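PDB 6O43: Orf11 from Staphylococcus phage P68, which is a potential lysin of the phage that probably helps to degrade the cell wall of its staphylococcal host. Local coordinates for residues A154-Y159 and Q172-P177. Sequence-based numbering, arbitrary orientation.
Sequences ATWAAY and QNYGNP
Asn176 donates from ND2 to the backbone O of Ala157 over 3.2 Å, the one hydrogen bond that joins the last turn of helix 152-159 to segment 172-177, the loop that runs into helix 177-187. The bond is bent: N-H...O is 136°, and the donor reaches the oxygen well to the side of the C=O direction, at 112°, tilted from both the carbonyl plane and its own amide plane. With CG anti to the backbone N (chi1 -173°), the amide is carried across to the helix, and its other end is used as well, because OD1 accepts the backbone N of Leu179. One carboxamide thus serves two helices, an arrangement consistent with the amide orientation, NH2 toward Ala157 and oxygen toward Leu179.

The methyl of Ala157 packs against this amide, its CB 3.4 Å from Asn176 OD1 and 3.5 Å from Asn176 CG. On another flank the same methyl meets the ring of Pro177, where CD stands 4.1 Å from Ala157 CB. With a methyl group alone at this point, the backbones come close, Ala157 CA lying 5.2 Å from Asn176 CA.

Two residues before Asn176, Tyr174 meets the edge of the six-membered ring of Trp156, with Trp156 CZ3 4.0 Å from Tyr174 CE2, an apolar touch between obliquely set side chains. The indole NE1 is hydrogen-bonded to the backbone O of Trp112, and the Trp156 ring also meets that of Phe121.

This buried contact packs a helix against the loop leading into helix 177-187, with Asn176 as the classic asparagine N-cap and Pro177 as first residue of that helix.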
ATOM      1  N   ALA A 154      -3.482   8.544   4.315  1.00 40.57           N
ATOM      2  CA  ALA A 154      -2.272   7.730   4.358  1.00 39.64           C
ATOM      3  C   ALA A 154      -1.334   8.201   5.461  1.00 47.77           C
ATOM      4  O   ALA A 154      -0.685   7.385   6.127  1.00 47.98           O
ATOM      5  CB  ALA A 154      -1.569   7.762   3.001  1.00 39.99           C
ATOM      6  N   THR A 155      -1.252   9.515   5.670  1.00 45.71           N
ATOM      7  CA  THR A 155      -0.434  10.041   6.757  1.00 45.52           C
ATOM      8  C   THR A 155      -0.973   9.598   8.109  1.00 38.81           C
ATOM      9  O   THR A 155      -0.217   9.145   8.974  1.00 40.58           O
ATOM     10  CB  THR A 155      -0.370  11.565   6.677  1.00 41.85           C
ATOM     11  OG1 THR A 155       0.447  11.940   5.563  1.00 38.49           O
ATOM     12  CG2 THR A 155       0.211  12.147   7.972  1.00 32.57           C
ATOM     13  N   TRP A 156      -2.286   9.735   8.314  1.00 45.20           N
ATOM     14  CA  TRP A 156      -2.892   9.275   9.559  1.00 44.57           C
ATOM     15  C   TRP A 156      -2.655   7.786   9.772  1.00 46.91           C
ATOM     16  O   TRP A 156      -2.326   7.355  10.883  1.00 47.56           O
ATOM     17  CB  TRP A 156      -4.390   9.579   9.559  1.00 46.61           C
ATOM     18  CG  TRP A 156      -4.719  11.035   9.487  1.00 46.68           C
ATOM     19  CD1 TRP A 156      -3.969  12.079   9.959  1.00 48.42           C
ATOM     20  CD2 TRP A 156      -5.891  11.615   8.905  1.00 46.10           C
ATOM     21  NE1 TRP A 156      -4.608  13.270   9.708  1.00 45.26           N
ATOM     22  CE2 TRP A 156      -5.789  13.012   9.061  1.00 48.07           C
ATOM     23  CE3 TRP A 156      -7.020  11.086   8.269  1.00 49.09           C
ATOM     24  CZ2 TRP A 156      -6.769  13.886   8.600  1.00 42.47           C
ATOM     25  CZ3 TRP A 156      -7.993  11.959   7.815  1.00 49.15           C
ATOM     26  CH2 TRP A 156      -7.861  13.343   7.982  1.00 42.75           C
ATOM     27  N   ALA A 157      -2.821   6.981   8.719  1.00 42.34           N
ATOM     28  CA  ALA A 157      -2.630   5.541   8.858  1.00 48.86           C
ATOM     29  C   ALA A 157      -1.213   5.210   9.303  1.00 46.42           C
ATOM     30  O   ALA A 157      -1.005   4.295  10.107  1.00 54.06           O
ATOM     31  CB  ALA A 157      -2.951   4.831   7.541  1.00 41.06           C
ATOM     32  N   ALA A 158      -0.225   5.947   8.798  1.00 44.02           N
ATOM     33  CA  ALA A 158       1.166   5.645   9.121  1.00 51.48           C
ATOM     34  C   ALA A 158       1.578   6.206  10.480  1.00 54.00           C
ATOM     35  O   ALA A 158       2.331   5.558  11.216  1.00 48.68           O
ATOM     36  CB  ALA A 158       2.087   6.194   8.029  1.00 45.06           C
ATOM     37  N   TYR A 159       1.087   7.398  10.833  1.00 48.58           N
ATOM     38  CA  TYR A 159       1.641   8.165  11.942  1.00 51.43           C
ATOM     39  C   TYR A 159       0.643   8.571  13.021  1.00 54.12           C
ATOM     40  O   TYR A 159       1.077   9.023  14.088  1.00 56.04           O
ATOM     41  CB  TYR A 159       2.311   9.442  11.411  1.00 51.59           C
ATOM     42  CG  TYR A 159       3.579   9.203  10.624  1.00 46.51           C
ATOM     43  CD1 TYR A 159       4.572   8.352  11.105  1.00 50.48           C
ATOM     44  CD2 TYR A 159       3.785   9.830   9.402  1.00 43.85           C
ATOM     45  CE1 TYR A 159       5.740   8.141  10.388  1.00 54.56           C
ATOM     46  CE2 TYR A 159       4.944   9.625   8.681  1.00 47.11           C
ATOM     47  CZ  TYR A 159       5.917   8.784   9.176  1.00 48.06           C
ATOM     48  OH  TYR A 159       7.071   8.582   8.454  1.00 52.05           O
ATOM     49  N   GLN A 172     -15.490  10.874   8.286  1.00 63.88           N
ATOM     50  CA  GLN A 172     -15.871   9.475   8.128  1.00 63.82           C
ATOM     51  C   GLN A 172     -14.758   8.555   8.609  1.00 59.93           C
ATOM     52  O   GLN A 172     -13.632   9.005   8.846  1.00 54.86           O
ATOM     53  CB  GLN A 172     -16.191   9.168   6.666  1.00 63.10           C
ATOM     54  CG  GLN A 172     -14.978   9.272   5.758  1.00 68.00           C
ATOM     55  CD  GLN A 172     -15.241   8.737   4.367  1.00 71.78           C
ATOM     56  OE1 GLN A 172     -16.138   9.207   3.668  1.00 79.86           O
ATOM     57  NE2 GLN A 172     -14.460   7.743   3.959  1.00 67.56           N
ATOM     58  N   ASN A 173     -15.060   7.267   8.744  1.00 62.36           N
ATOM     59  CA  ASN A 173     -14.054   6.282   9.116  1.00 62.14           C
ATOM     60  C   ASN A 173     -13.286   5.844   7.875  1.00 59.50           C
ATOM     61  O   ASN A 173     -13.886   5.385   6.896  1.00 58.72           O
ATOM     62  CB  ASN A 173     -14.706   5.081   9.800  1.00 61.57           C
ATOM     63  CG  ASN A 173     -15.359   5.444  11.119  1.00 70.36           C
ATOM     64  OD1 ASN A 173     -14.790   6.180  11.925  1.00 64.33           O
ATOM     65  ND2 ASN A 173     -16.566   4.935  11.342  1.00 76.00           N
ATOM     66  N   TYR A 174     -11.968   5.999   7.907  1.00 53.84           N
ATOM     67  CA  TYR A 174     -11.094   5.521   6.849  1.00 59.37           C
ATOM     68  C   TYR A 174     -10.388   4.249   7.301  1.00 53.42           C
ATOM     69  O   TYR A 174     -10.055   4.088   8.478  1.00 51.27           O
ATOM     70  CB  TYR A 174     -10.049   6.575   6.469  1.00 52.09           C
ATOM     71  CG  TYR A 174     -10.616   7.903   6.017  1.00 52.21           C
ATOM     72  CD1 TYR A 174     -10.934   8.129   4.684  1.00 59.98           C
ATOM     73  CD2 TYR A 174     -10.822   8.933   6.923  1.00 54.06           C
ATOM     74  CE1 TYR A 174     -11.448   9.346   4.266  1.00 60.66           C
ATOM     75  CE2 TYR A 174     -11.333  10.152   6.517  1.00 57.89           C
ATOM     76  CZ  TYR A 174     -11.645  10.354   5.186  1.00 63.51           C
ATOM     77  OH  TYR A 174     -12.156  11.566   4.778  1.00 58.74           O
ATOM     78  N   GLY A 175     -10.164   3.341   6.352  1.00 50.41           N
ATOM     79  CA  GLY A 175      -9.389   2.155   6.642  1.00 48.67           C
ATOM     80  C   GLY A 175      -7.906   2.459   6.743  1.00 47.43           C
ATOM     81  O   GLY A 175      -7.435   3.531   6.366  1.00 40.58           O
ATOM     82  N   ASN A 176      -7.161   1.493   7.275  1.00 40.71           N
ATOM     83  CA  ASN A 176      -5.709   1.610   7.356  1.00 40.89           C
ATOM     84  C   ASN A 176      -5.075   0.589   6.420  1.00 49.62           C
ATOM     85  O   ASN A 176      -5.014  -0.606   6.755  1.00 45.92           O
ATOM     86  CB  ASN A 176      -5.217   1.405   8.792  1.00 40.86           C
ATOM     87  CG  ASN A 176      -3.732   1.694   8.947  1.00 48.19           C
ATOM     88  OD1 ASN A 176      -2.949   1.508   8.012  1.00 43.27           O
ATOM     89  ND2 ASN A 176      -3.338   2.156  10.130  1.00 45.78           N
ATOM     90  N   PRO A 177      -4.596   0.999   5.243  1.00 44.38           N
ATOM     91  CA  PRO A 177      -4.003   0.017   4.320  1.00 48.35           C
ATOM     92  C   PRO A 177      -2.723  -0.602   4.850  1.00 44.47           C
ATOM     93  O   PRO A 177      -2.442  -1.767   4.546  1.00 47.13           O
ATOM     94  CB  PRO A 177      -3.753   0.836   3.045  1.00 40.16           C
ATOM     95  CG  PRO A 177      -3.625   2.262   3.534  1.00 40.11           C
ATOM     96  CD  PRO A 177      -4.572   2.369   4.699  1.00 45.29           C
TER